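Local coordinates for protein intramolecular trans-sialidase (Macrobdella decora, PDB 3SLI) that cleaves terminal sialic acid from sialoglycoconjugates by intramolecular trans-sialylation, releasing 2,7-anhydro-Neu5Ac, at residues Gly58-Gly63 with Val150-Leu155; Asn64-Phe69 with Glu82-Asp87; Gln52-Val57 with Tyr166-Thr171; Lys32-Gly37 with Lys142-Ile147. All blocks are in the same frame, centred on the assembly; numbering follows the deposited sequence.

Contact 1: residues Gly58-Gly63 with Val150-Leu155; sequences GNSTAG and VDNVTL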
loop_
_atom_site.group_PDB
_atom_site.type_symbol
_atom_site.label_atom_id
_atom_site.label_comp_id
_atom_site.label_asym_id
_atom_site.label_seq_id
_atom_site.Cartn_x
_atom_site.Cartn_y
_atom_site.Cartn_z
ATOM N N GLY A 58 25.143 -29.226 1.003
ATOM C CA GLY A 58 24.579 -30.210 0.102
ATOM C C GLY A 58 25.579 -31.109 -0.586
ATOM O O GLY A 58 26.742 -31.222 -0.179
ATOM N N ASN A 59 25.099 -31.765 -1.634
ATOM C CA ASN A 59 25.887 -32.693 -2.432
ATOM C C ASN A 59 26.290 -32.007 -3.743
ATOM O O ASN A 59 25.434 -31.707 -4.578
ATOM C CB ASN A 59 25.035 -33.925 -2.712
ATOM C CG ASN A 59 25.790 -34.998 -3.440
ATOM O OD1 ASN A 59 26.825 -34.739 -4.055
ATOM N ND2 ASN A 59 25.273 -36.218 -3.385
ATOM N N SER A 60 27.591 -31.799 -3.932
ATOM C CA SER A 60 28.110 -31.109 -5.116
ATOM C C SER A 60 28.367 -31.978 -6.347
ATOM O O SER A 60 28.740 -31.451 -7.404
ATOM C CB SER A 60 29.430 -30.424 -4.761
ATOM O OG SER A 60 30.465 -31.393 -4.609
ATOM N N THR A 61 28.185 -33.289 -6.222
ATOM C CA THR A 61 28.502 -34.190 -7.321
ATOM C C THR A 61 27.527 -34.268 -8.493
ATOM O O THR A 61 26.363 -33.861 -8.398
ATOM C CB THR A 61 28.831 -35.611 -6.797
ATOM O OG1 THR A 61 27.659 -36.212 -6.231
ATOM C CG2 THR A 61 29.927 -35.538 -5.727
ATOM N N ALA A 62 28.033 -34.797 -9.602
ATOM C CA ALA A 62 27.265 -34.956 -10.827
ATOM C C ALA A 62 25.982 -35.731 -10.584
ATOM O O ALA A 62 25.970 -36.734 -9.858
ATOM C CB ALA A 62 28.106 -35.651 -11.885
ATOM N N GLY A 63 24.899 -35.240 -11.178
ATOM C CA GLY A 63 23.607 -35.879 -11.039
ATOM C C GLY A 63 22.924 -35.617 -9.716
ATOM O O GLY A 63 21.766 -35.995 -9.533
ATOM N N VAL A 150 25.829 -35.439 1.400
ATOM C CA VAL A 150 26.311 -34.083 1.642
ATOM C C VAL A 150 27.840 -34.107 1.666
ATOM O O VAL A 150 28.447 -34.977 2.299
ATOM C CB VAL A 150 25.751 -33.518 2.968
ATOM C CG1 VAL A 150 26.412 -32.188 3.303
ATOM C CG2 VAL A 150 24.256 -33.326 2.849
ATOM N N ASP A 151 28.464 -33.175 0.952
ATOM C CA ASP A 151 29.921 -33.123 0.889
ATOM C C ASP A 151 30.491 -31.709 0.970
ATOM O O ASP A 151 31.674 -31.498 0.698
ATOM C CB ASP A 151 30.418 -33.806 -0.400
ATOM C CG ASP A 151 30.052 -33.032 -1.676
ATOM O OD1 ASP A 151 29.274 -32.053 -1.609
ATOM O OD2 ASP A 151 30.555 -33.404 -2.756
ATOM N N ASN A 152 29.658 -30.734 1.325
ATOM C CA ASN A 152 30.139 -29.362 1.399
ATOM C C ASN A 152 29.237 -28.431 2.202
ATOM O O ASN A 152 28.043 -28.694 2.381
ATOM C CB ASN A 152 30.339 -28.787 -0.018
ATOM C CG ASN A 152 29.027 -28.332 -0.666
ATOM O OD1 ASN A 152 28.613 -27.183 -0.503
ATOM N ND2 ASN A 152 28.376 -29.229 -1.397
ATOM N N VAL A 153 29.853 -27.369 2.714
ATOM C CA VAL A 153 29.186 -26.316 3.468
ATOM C C VAL A 153 29.760 -25.097 2.763
ATOM O O VAL A 153 30.981 -24.889 2.757
ATOM C CB VAL A 153 29.591 -26.292 4.963
ATOM C CG1 VAL A 153 28.882 -25.135 5.670
ATOM C CG2 VAL A 153 29.228 -27.613 5.628
ATOM N N THR A 154 28.886 -24.309 2.145
ATOM C CA THR A 154 29.319 -23.155 1.372
ATOM C C THR A 154 28.562 -21.863 1.678
ATOM O O THR A 154 27.365 -21.863 1.970
ATOM C CB THR A 154 29.193 -23.464 -0.159
ATOM O OG1 THR A 154 29.944 -24.643 -0.475
ATOM C CG2 THR A 154 29.706 -22.308 -1.009
ATOM N N LEU A 155 29.296 -20.766 1.584
ATOM C CA LEU A 155 28.778 -19.425 1.796
ATOM C C LEU A 155 28.768 -18.760 0.411
ATOM O O LEU A 155 29.682 -18.979 -0.394
ATOM C CB LEU A 155 29.753 -18.670 2.707
ATOM C CG LEU A 155 29.361 -18.031 4.037
ATOM C CD1 LEU A 155 28.425 -18.916 4.822
ATOM C CD2 LEU A 155 30.640 -17.698 4.816
#
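Asp151 and Asn152 both face Gly58 across an antiparallel pair of strands, which makes a classic beta bulge. It lies at the end of strand 51-58, in one sheet of the N-terminal concanavalin-like domain. Gly58 O accepts a nearly straight bond of 2.8 Å from Asp151 N, which stands above the carbonyl plane. Asn152 N reaches the same oxygen only weakly. In return Gly58 N donates to Asn152 O at 3.3 Å.

The carboxylate of Asp151 then grips the chain just past the strand. Ser60 N donates to Asp151 OD1 at 2.9 Å. Ser60 OG donates to Asp151 OD2 at 2.7 Å. Both oxygens are met on their syn sides, though Ser60 N stands well out of the carboxylate plane. The Ser60 hydroxyl sits between its own backbone N and carbonyl carbon (chi1 73°), where one carboxylate can hold it together with the N-H.

Asn152 positions this carboxylate. Its ND2 donates to Asp151 OD1 at 3.0 Å, in the amide plane and from the face opposite Ser60 N. Two donors on OD1 would probably favour the ionised acid. Asn152 OD1 accepts from Thr154 OG1, so the amide is held at both ends. Further out, Asn59 OD1 accepts from Thr61 N in an Asx turn, while Asn59 ND2 bonds Thr148 O. The turn leaves the Thr61 methyl CG2 3.7 Å from Asp151 OD2.

Contact 2: residues Asn64-Phe69 with Glu82-Asp87; sequences NQDRHF and ELRNTD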
loop_
_atom_site.group_PDB
_atom_site.type_symbol
_atom_site.label_atom_id
_atom_site.label_comp_id
_atom_site.label_asym_id
_atom_site.label_seq_id
_atom_site.Cartn_x
_atom_site.Cartn_y
_atom_site.Cartn_z
ATOM N N ASN A 64 23.603 -34.928 -8.805
ATOM C CA ASN A 64 23.018 -34.656 -7.496
ATOM C C ASN A 64 22.718 -33.181 -7.246
ATOM O O ASN A 64 22.627 -32.744 -6.102
ATOM C CB ASN A 64 23.922 -35.229 -6.405
ATOM C CG ASN A 64 24.059 -36.730 -6.515
ATOM O OD1 ASN A 64 25.167 -37.269 -6.608
ATOM N ND2 ASN A 64 22.933 -37.411 -6.573
ATOM N N GLN A 65 22.444 -32.459 -8.330
ATOM C CA GLN A 65 22.154 -31.026 -8.286
ATOM C C GLN A 65 20.872 -30.640 -7.542
ATOM O O GLN A 65 20.646 -29.454 -7.277
ATOM C CB GLN A 65 22.139 -30.429 -9.704
ATOM C CG GLN A 65 21.050 -30.984 -10.632
ATOM C CD GLN A 65 21.494 -32.178 -11.479
ATOM O OE1 GLN A 65 20.827 -32.527 -12.447
ATOM N NE2 GLN A 65 22.620 -32.791 -11.134
ATOM N N ASP A 66 20.012 -31.613 -7.254
ATOM C CA ASP A 66 18.775 -31.343 -6.514
ATOM C C ASP A 66 18.858 -31.841 -5.060
ATOM O O ASP A 66 17.838 -32.041 -4.394
ATOM C CB ASP A 66 17.556 -31.963 -7.218
ATOM C CG ASP A 66 17.216 -31.267 -8.536
ATOM O OD1 ASP A 66 17.777 -30.186 -8.824
ATOM O OD2 ASP A 66 16.374 -31.807 -9.284
ATOM N N ARG A 67 20.079 -32.034 -4.578
ATOM C CA ARG A 67 20.305 -32.492 -3.214
ATOM C C ARG A 67 21.076 -31.416 -2.450
ATOM O O ARG A 67 22.313 -31.373 -2.491
ATOM C CB ARG A 67 21.092 -33.803 -3.217
ATOM C CG ARG A 67 20.398 -34.941 -3.943
ATOM C CD ARG A 67 21.231 -36.214 -3.876
ATOM N NE ARG A 67 20.721 -37.248 -4.773
ATOM C CZ ARG A 67 19.695 -38.048 -4.502
ATOM N NH1 ARG A 67 19.039 -37.958 -3.351
ATOM N NH2 ARG A 67 19.311 -38.940 -5.405
ATOM N N HIS A 68 20.343 -30.538 -1.771
ATOM C CA HIS A 68 20.968 -29.462 -1.016
ATOM C C HIS A 68 19.960 -28.667 -0.203
ATOM O O HIS A 68 18.751 -28.782 -0.402
ATOM C CB HIS A 68 21.697 -28.492 -1.970
ATOM C CG HIS A 68 20.814 -27.903 -3.037
ATOM N ND1 HIS A 68 20.941 -28.224 -4.370
ATOM C CD2 HIS A 68 19.795 -27.010 -2.963
ATOM C CE1 HIS A 68 20.041 -27.560 -5.074
ATOM N NE2 HIS A 68 19.331 -26.816 -4.244
ATOM N N PHE A 69 20.485 -27.855 0.705
ATOM C CA PHE A 69 19.692 -26.958 1.523
ATOM C C PHE A 69 20.373 -25.605 1.378
ATOM O O PHE A 69 21.601 -25.528 1.404
ATOM C CB PHE A 69 19.705 -27.349 3.006
ATOM C CG PHE A 69 19.334 -26.207 3.928
ATOM C CD1 PHE A 69 18.002 -25.824 4.085
ATOM C CD2 PHE A 69 20.327 -25.468 4.583
ATOM C CE1 PHE A 69 17.664 -24.724 4.872
ATOM C CE2 PHE A 69 19.999 -24.366 5.370
ATOM C CZ PHE A 69 18.666 -23.993 5.515
ATOM N N GLU A 82 15.243 -23.585 0.369
ATOM C CA GLU A 82 14.869 -24.748 -0.413
ATOM C C GLU A 82 15.634 -25.878 0.278
ATOM O O GLU A 82 16.840 -25.753 0.514
ATOM C CB GLU A 82 15.290 -24.631 -1.882
ATOM C CG GLU A 82 14.563 -23.558 -2.672
ATOM C CD GLU A 82 14.850 -23.644 -4.161
ATOM O OE1 GLU A 82 15.984 -23.327 -4.572
ATOM O OE2 GLU A 82 13.936 -24.029 -4.918
ATOM N N LEU A 83 14.900 -26.905 0.690
ATOM C CA LEU A 83 15.448 -28.085 1.369
ATOM C C LEU A 83 15.121 -29.204 0.383
ATOM O O LEU A 83 13.954 -29.600 0.246
ATOM C CB LEU A 83 14.700 -28.314 2.683
ATOM C CG LEU A 83 15.422 -28.873 3.912
ATOM C CD1 LEU A 83 14.366 -29.495 4.809
ATOM C CD2 LEU A 83 16.528 -29.880 3.562
ATOM N N ARG A 84 16.152 -29.729 -0.272
ATOM C CA ARG A 84 15.976 -30.728 -1.320
ATOM C C ARG A 84 16.838 -31.987 -1.272
ATOM O O ARG A 84 17.998 -31.946 -0.874
ATOM C CB ARG A 84 16.268 -30.057 -2.661
ATOM C CG ARG A 84 15.520 -28.762 -2.909
ATOM C CD ARG A 84 14.812 -28.851 -4.236
ATOM N NE ARG A 84 15.565 -28.235 -5.305
ATOM C CZ ARG A 84 15.391 -28.488 -6.599
ATOM N NH1 ARG A 84 14.495 -29.375 -7.019
ATOM N NH2 ARG A 84 16.056 -27.773 -7.486
ATOM N N ASN A 85 16.272 -33.084 -1.760
ATOM C CA ASN A 85 16.984 -34.359 -1.878
ATOM C C ASN A 85 16.338 -35.077 -3.062
ATOM O O ASN A 85 16.135 -36.285 -3.034
ATOM C CB ASN A 85 16.845 -35.211 -0.617
ATOM C CG ASN A 85 17.834 -36.354 -0.593
ATOM O OD1 ASN A 85 17.555 -37.436 -0.068
ATOM N ND2 ASN A 85 19.012 -36.118 -1.153
ATOM N N THR A 86 16.107 -34.298 -4.119
ATOM C CA THR A 86 15.421 -34.681 -5.367
ATOM C C THR A 86 13.915 -34.659 -5.087
ATOM O O THR A 86 13.457 -34.971 -3.977
ATOM C CB THR A 86 15.861 -36.026 -6.029
ATOM O OG1 THR A 86 15.332 -37.146 -5.311
ATOM C CG2 THR A 86 17.364 -36.115 -6.134
ATOM N N ASP A 87 13.157 -34.224 -6.086
ATOM C CA ASP A 87 11.714 -34.086 -5.969
ATOM C C ASP A 87 10.945 -35.327 -5.553
ATOM O O ASP A 87 9.878 -35.215 -4.952
ATOM C CB ASP A 87 11.149 -33.477 -7.249
ATOM C CG ASP A 87 11.727 -32.097 -7.544
ATOM O OD1 ASP A 87 12.404 -31.497 -6.673
ATOM O OD2 ASP A 87 11.507 -31.608 -8.665
HETATM O O HOH W 1 14.533 -33.814 -8.514
HETATM O O HOH W 2 17.379 -25.501 -5.790
#
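Strands 67-69 and 82-85 run antiparallel at 158°, with Arg67 opposite Asn85, His68 opposite Arg84 and Phe69 opposite Leu83. His68 and Arg84 are the hydrogen-bonded pair. Arg84 N donates to His68 O at 2.8 Å, and His68 N donates back to Arg84 O. Beyond the strand ends, Thr86 N bonds Asp66 O at 2.9 Å.

The Arg84 side chain rises on the His68 face and bends at chi2 and chi3 (-127° and -97°), which turns its guanidinium over towards Asp66. The Asp66 carboxylate stacks on one face of that group. Asp66 OD1 is 3.3 Å from Arg84 NH2, but no N-H points at it, so the salt bridge rests on charge alone. The same OD1 has a second salt bridge to Arg160. Asp87 OD1 comes to the guanidinium edge and takes a weak bond from Arg84 NH1 at 3.0 Å. A water in the guanidinium plane joins Arg84 NH2, His68 NE2 and Glu82 OE1. Another links Asp66 OD2 to Asp87 N.

On the other face, Arg67 extends beside Thr86. Thr86 CG2 lies over the centre of the Arg67 guanidinium, 3.4 Å from CZ. Farther along, Phe69 CD1 touches Leu83 CG at 4.0 Å. This is the open end of an antiparallel beta hairpin, strands 67-74 and 79-85, with a salt-bridge network on one face.

Contact 3: residues Gln52-Val57 with Tyr166-Thr171; sequences QSLFSV and YPFGGT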
loop_
_atom_site.group_PDB
_atom_site.type_symbol
_atom_site.label_atom_id
_atom_site.label_comp_id
_atom_site.label_asym_id
_atom_site.label_seq_id
_atom_site.Cartn_x
_atom_site.Cartn_y
_atom_site.Cartn_z
ATOM N N GLN A 52 20.571 -15.402 -5.080
ATOM C CA GLN A 52 21.853 -15.415 -4.384
ATOM C C GLN A 52 21.808 -16.192 -3.057
ATOM O O GLN A 52 21.181 -15.745 -2.086
ATOM C CB GLN A 52 22.315 -13.977 -4.125
ATOM C CG GLN A 52 22.459 -13.132 -5.386
ATOM C CD GLN A 52 22.855 -11.698 -5.106
ATOM O OE1 GLN A 52 23.741 -11.426 -4.289
ATOM N NE2 GLN A 52 22.213 -10.765 -5.800
ATOM N N SER A 53 22.425 -17.377 -3.043
ATOM C CA SER A 53 22.494 -18.205 -1.839
ATOM C C SER A 53 23.426 -17.521 -0.850
ATOM O O SER A 53 24.514 -17.067 -1.218
ATOM C CB SER A 53 23.086 -19.591 -2.140
ATOM O OG SER A 53 22.235 -20.386 -2.937
ATOM N N LEU A 54 22.983 -17.437 0.397
ATOM C CA LEU A 54 23.767 -16.848 1.476
ATOM C C LEU A 54 24.586 -17.959 2.155
ATOM O O LEU A 54 25.786 -17.812 2.400
ATOM C CB LEU A 54 22.813 -16.235 2.498
ATOM C CG LEU A 54 22.510 -14.742 2.469
ATOM C CD1 LEU A 54 22.848 -14.117 1.138
ATOM C CD2 LEU A 54 21.069 -14.526 2.861
ATOM N N PHE A 55 23.923 -19.088 2.389
ATOM C CA PHE A 55 24.516 -20.243 3.060
ATOM C C PHE A 55 23.872 -21.508 2.506
ATOM O O PHE A 55 22.656 -21.541 2.305
ATOM C CB PHE A 55 24.225 -20.132 4.565
ATOM C CG PHE A 55 24.580 -21.361 5.364
ATOM C CD1 PHE A 55 25.887 -21.568 5.805
ATOM C CD2 PHE A 55 23.601 -22.300 5.695
ATOM C CE1 PHE A 55 26.217 -22.697 6.571
ATOM C CE2 PHE A 55 23.920 -23.433 6.460
ATOM C CZ PHE A 55 25.231 -23.626 6.897
ATOM N N SER A 56 24.680 -22.544 2.277
ATOM C CA SER A 56 24.173 -23.817 1.762
ATOM C C SER A 56 24.993 -25.014 2.243
ATOM O O SER A 56 26.173 -24.889 2.583
ATOM C CB SER A 56 24.163 -23.829 0.227
ATOM O OG SER A 56 25.477 -23.747 -0.292
ATOM N N VAL A 57 24.349 -26.169 2.242
ATOM C CA VAL A 57 24.963 -27.426 2.636
ATOM C C VAL A 57 24.325 -28.443 1.693
ATOM O O VAL A 57 23.098 -28.480 1.552
ATOM C CB VAL A 57 24.620 -27.812 4.109
ATOM C CG1 VAL A 57 25.349 -29.100 4.501
ATOM C CG2 VAL A 57 25.008 -26.694 5.065
ATOM N N TYR A 166 23.395 -20.029 -8.017
ATOM C CA TYR A 166 22.805 -18.960 -7.196
ATOM C C TYR A 166 23.940 -18.124 -6.586
ATOM O O TYR A 166 23.976 -17.901 -5.374
ATOM C CB TYR A 166 21.958 -19.574 -6.073
ATOM C CG TYR A 166 21.013 -20.672 -6.512
ATOM C CD1 TYR A 166 20.228 -20.532 -7.658
ATOM C CD2 TYR A 166 20.886 -21.850 -5.763
ATOM C CE1 TYR A 166 19.338 -21.532 -8.046
ATOM C CE2 TYR A 166 20.001 -22.852 -6.137
ATOM C CZ TYR A 166 19.227 -22.689 -7.281
ATOM O OH TYR A 166 18.336 -23.670 -7.651
ATOM N N PRO A 167 24.838 -17.589 -7.435
ATOM C CA PRO A 167 25.993 -16.793 -7.020
ATOM C C PRO A 167 25.739 -15.475 -6.315
ATOM O O PRO A 167 25.160 -14.547 -6.889
ATOM C CB PRO A 167 26.752 -16.565 -8.340
ATOM C CG PRO A 167 26.127 -17.518 -9.316
ATOM C CD PRO A 167 24.699 -17.530 -8.899
ATOM N N PHE A 168 26.227 -15.396 -5.080
ATOM C CA PHE A 168 26.144 -14.195 -4.258
ATOM C C PHE A 168 27.418 -13.371 -4.497
ATOM O O PHE A 168 28.458 -13.896 -4.916
ATOM C CB PHE A 168 26.039 -14.594 -2.772
ATOM C CG PHE A 168 26.225 -13.454 -1.797
ATOM C CD1 PHE A 168 25.152 -12.630 -1.449
ATOM C CD2 PHE A 168 27.460 -13.247 -1.172
ATOM C CE1 PHE A 168 25.304 -11.621 -0.487
ATOM C CE2 PHE A 168 27.629 -12.240 -0.207
ATOM C CZ PHE A 168 26.547 -11.428 0.136
ATOM N N GLY A 169 27.319 -12.076 -4.236
ATOM C CA GLY A 169 28.450 -11.180 -4.376
ATOM C C GLY A 169 28.260 -10.167 -3.266
ATOM O O GLY A 169 27.157 -9.627 -3.110
ATOM N N GLY A 170 29.281 -9.977 -2.438
ATOM C CA GLY A 170 29.175 -9.025 -1.344
ATOM C C GLY A 170 29.939 -9.450 -0.103
ATOM O O GLY A 170 31.023 -10.032 -0.209
ATOM N N THR A 171 29.361 -9.189 1.067
ATOM C CA THR A 171 29.984 -9.525 2.345
ATOM C C THR A 171 29.057 -10.236 3.333
ATOM O O THR A 171 27.902 -9.844 3.516
ATOM C CB THR A 171 30.509 -8.245 3.060
ATOM O OG1 THR A 171 31.487 -7.594 2.239
ATOM C CG2 THR A 171 31.138 -8.589 4.422
#
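Ser53 OG lies at the edge of the Tyr166 ring, near its plane and 3.5 Å from CD2. The His70 ring stacks on Tyr166. The Ser53 hydroxyl is also hydrogen-bonded to Thr158 OG1, so it is fixed where it meets the tyrosine. Segment 52-57 meets the Phe168 ring obliquely. Gln52 OE1 comes within 3.4 Å of Phe168 CD1, with amide and ring planes 49° apart. Leu54 CD1 touches the same ring carbon at 3.8 Å. Ser53 O sits 3.3 Å from Phe168 CB.

One backbone bond joins the two segments. Ser53 N donates to Tyr166 O at 2.8 Å, and the N-H points almost straight at the oxygen (163°). Gln52 CA approaches the same oxygen in a CA-H...O contact of 3.4 Å. Here strand 51-58 turns a corner at Leu54 and Phe55, which both face Ile71 in a classic beta bulge. The loop 166-169 leads into strand 170-178 of the other sheet, so the contact lies where the two sheets of the N-terminal beta sandwich come together. Phe168 also packs on Tyr43 and Ser45 of strand 37-45, in that other sheet.

CG of Phe168 stands anti to the backbone N (chi1 168°), which carries the ring to Leu54. The buried Gln52 amide is well satisfied. OE1 is hydrogen-bonded to Ser45 OG, and NE2 donates to Ser47 O and Asn49 O. Gln52 CG rests 3.4 Å from Pro167 O.

Contact 4: residues Lys32-Gly37 with Lys142-Ile147; sequences KAMTQG and KFISDI
Met34 O accepts the N-H of Ser145 at 2.8 Å, with the donor above the carbonyl plane. Ser145 OG stands farther from it, at 3.4 Å, and bonds it weakly at most. The donor belongs to a short 3-10 turn, 144-146, which packs against the loop leading into strand 37-45 of the N-terminal beta sandwich.

Phe143 and Ile144 press on the loop backbone. Phe143 CD2 lies 3.4 Å from Met34 O, and its CB is equally near Thr35 O. Met34 runs alongside both residues, its CB 3.8 Å from Phe143 CD2. Met34 SD approaches Ile144 CD1 more loosely. Ile144 splits its branches between two jobs. With chi1 at -60°, CG2 is anti to the backbone N and touches Lys32 O at 3.4 Å. Ile144 CG1 lies over one face of the Phe143 ring, toward its rim. That ring also meets Phe69 of strand 67-74, with planes at about 60°.

A water donates to both Lys32 O and Ile144 O, adding a second polar link between the loops. The turn is also tied internally. Asp146 N bonds Phe143 O, and the Phe143 N-H is held at 2.9 Å by Asp146 OD2 through its anti lone pair.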
loop_
_atom_site.group_PDB
_atom_site.type_symbol
_atom_site.label_atom_id
_atom_site.label_comp_id
_atom_site.label_asym_id
_atom_site.label_seq_id
_atom_site.Cartn_x
_atom_site.Cartn_y
_atom_site.Cartn_z
ATOM N N LYS A 32 27.125 -30.687 8.442
ATOM C CA LYS A 32 26.746 -31.575 7.336
ATOM C C LYS A 32 25.766 -32.668 7.745
ATOM O O LYS A 32 25.260 -33.394 6.882
ATOM C CB LYS A 32 27.980 -32.230 6.701
ATOM C CG LYS A 32 28.882 -31.294 5.928
ATOM C CD LYS A 32 30.185 -31.988 5.529
ATOM C CE LYS A 32 31.177 -30.972 4.962
ATOM N NZ LYS A 32 32.494 -31.544 4.543
ATOM N N ALA A 33 25.471 -32.770 9.042
ATOM C CA ALA A 33 24.557 -33.796 9.542
ATOM C C ALA A 33 23.456 -33.285 10.479
ATOM O O ALA A 33 22.806 -34.073 11.161
ATOM C CB ALA A 33 25.357 -34.908 10.230
ATOM N N MET A 34 23.198 -31.980 10.462
ATOM C CA MET A 34 22.171 -31.378 11.318
ATOM C C MET A 34 20.779 -31.975 11.155
ATOM O O MET A 34 20.260 -32.091 10.038
ATOM C CB MET A 34 22.100 -29.872 11.071
ATOM C CG MET A 34 23.344 -29.136 11.495
ATOM S SD MET A 34 23.368 -27.423 10.953
ATOM C CE MET A 34 22.318 -26.654 12.199
ATOM N N THR A 35 20.167 -32.347 12.273
ATOM C CA THR A 35 18.827 -32.917 12.265
ATOM C C THR A 35 17.803 -31.794 12.414
ATOM O O THR A 35 16.614 -31.989 12.162
ATOM C CB THR A 35 18.651 -33.929 13.415
ATOM O OG1 THR A 35 18.979 -33.295 14.659
ATOM C CG2 THR A 35 19.576 -35.118 13.213
ATOM N N GLN A 36 18.294 -30.634 12.848
ATOM C CA GLN A 36 17.501 -29.419 13.053
ATOM C C GLN A 36 18.507 -28.312 13.370
ATOM O O GLN A 36 19.716 -28.519 13.237
ATOM C CB GLN A 36 16.561 -29.582 14.239
ATOM C CG GLN A 36 17.292 -29.751 15.554
ATOM C CD GLN A 36 16.468 -29.279 16.720
ATOM O OE1 GLN A 36 15.244 -29.162 16.623
ATOM N NE2 GLN A 36 17.132 -28.974 17.831
ATOM N N GLY A 37 18.026 -27.139 13.777
ATOM C CA GLY A 37 18.949 -26.071 14.110
ATOM C C GLY A 37 18.491 -24.666 13.780
ATOM O O GLY A 37 17.338 -24.443 13.412
ATOM N N LYS A 142 12.039 -32.688 7.901
ATOM C CA LYS A 142 13.313 -33.048 7.286
ATOM C C LYS A 142 14.358 -31.955 7.501
ATOM O O LYS A 142 14.018 -30.791 7.739
ATOM C CB LYS A 142 13.142 -33.230 5.766
ATOM C CG LYS A 142 12.091 -34.237 5.319
ATOM C CD LYS A 142 12.503 -35.653 5.654
ATOM C CE LYS A 142 11.427 -36.642 5.251
ATOM N NZ LYS A 142 11.834 -38.034 5.573
ATOM N N PHE A 143 15.629 -32.335 7.463
ATOM C CA PHE A 143 16.703 -31.358 7.552
ATOM C C PHE A 143 17.965 -31.883 6.868
ATOM O O PHE A 143 17.899 -32.848 6.106
ATOM C CB PHE A 143 16.962 -30.840 8.972
ATOM C CG PHE A 143 17.517 -29.434 8.992
ATOM C CD1 PHE A 143 16.911 -28.426 8.230
ATOM C CD2 PHE A 143 18.671 -29.126 9.700
ATOM C CE1 PHE A 143 17.456 -27.138 8.173
ATOM C CE2 PHE A 143 19.229 -27.838 9.652
ATOM C CZ PHE A 143 18.623 -26.844 8.887
ATOM N N ILE A 144 19.102 -31.251 7.117
ATOM C CA ILE A 144 20.347 -31.631 6.462
ATOM C C ILE A 144 20.703 -33.117 6.586
ATOM O O ILE A 144 21.207 -33.719 5.636
ATOM C CB ILE A 144 21.494 -30.701 6.916
ATOM C CG1 ILE A 144 21.141 -29.253 6.535
ATOM C CG2 ILE A 144 22.814 -31.120 6.280
ATOM C CD1 ILE A 144 22.119 -28.204 7.030
ATOM N N SER A 145 20.362 -33.719 7.718
ATOM C CA SER A 145 20.625 -35.136 7.950
ATOM C C SER A 145 19.894 -36.043 6.950
ATOM O O SER A 145 20.273 -37.204 6.765
ATOM C CB SER A 145 20.208 -35.517 9.374
ATOM O OG SER A 145 18.871 -35.116 9.627
ATOM N N ASP A 146 18.864 -35.500 6.300
ATOM C CA ASP A 146 18.060 -36.251 5.342
ATOM C C ASP A 146 18.495 -36.108 3.887
ATOM O O ASP A 146 17.917 -36.738 3.002
ATOM C CB ASP A 146 16.584 -35.887 5.491
ATOM C CG ASP A 146 16.049 -36.196 6.874
ATOM O OD1 ASP A 146 16.027 -37.379 7.274
ATOM O OD2 ASP A 146 15.637 -35.258 7.568
ATOM N N ILE A 147 19.478 -35.253 3.630
ATOM C CA ILE A 147 19.989 -35.082 2.279
ATOM C C ILE A 147 21.040 -36.172 2.041
ATOM O O ILE A 147 21.890 -36.420 2.898
ATOM C CB ILE A 147 20.631 -33.693 2.093
ATOM C CG1 ILE A 147 19.589 -32.598 2.352
ATOM C CG2 ILE A 147 21.222 -33.557 0.685
ATOM C CD1 ILE A 147 20.162 -31.188 2.280
HETATM O O HOH W 3 23.551 -35.249 5.761
#

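In the fold
All four contacts lie in the N-terminal domain. Contacts 1, 2 and 3 all reach one six-stranded sheet, in which strand 51-58 stands between strands 152-155 and 67-74, and contact 3 also reaches the start of strand 170-178 in the other. Contact 3 is the buried one, where uncharged side chains and backbone carbonyls meet an aromatic ring. Contacts 1 and 2 are partly buried and polar; contact 1 uses a single carboxylate to hold a loop, while contact 2 spreads salt bridges over a hairpin face. They meet at a probable hydrogen bond of 2.9 Å from Asn59 N to Arg67 O. Contact 4, also partly buried, joins two loops. Its Ile144 and Ile147 reach Val57 and the hairpin.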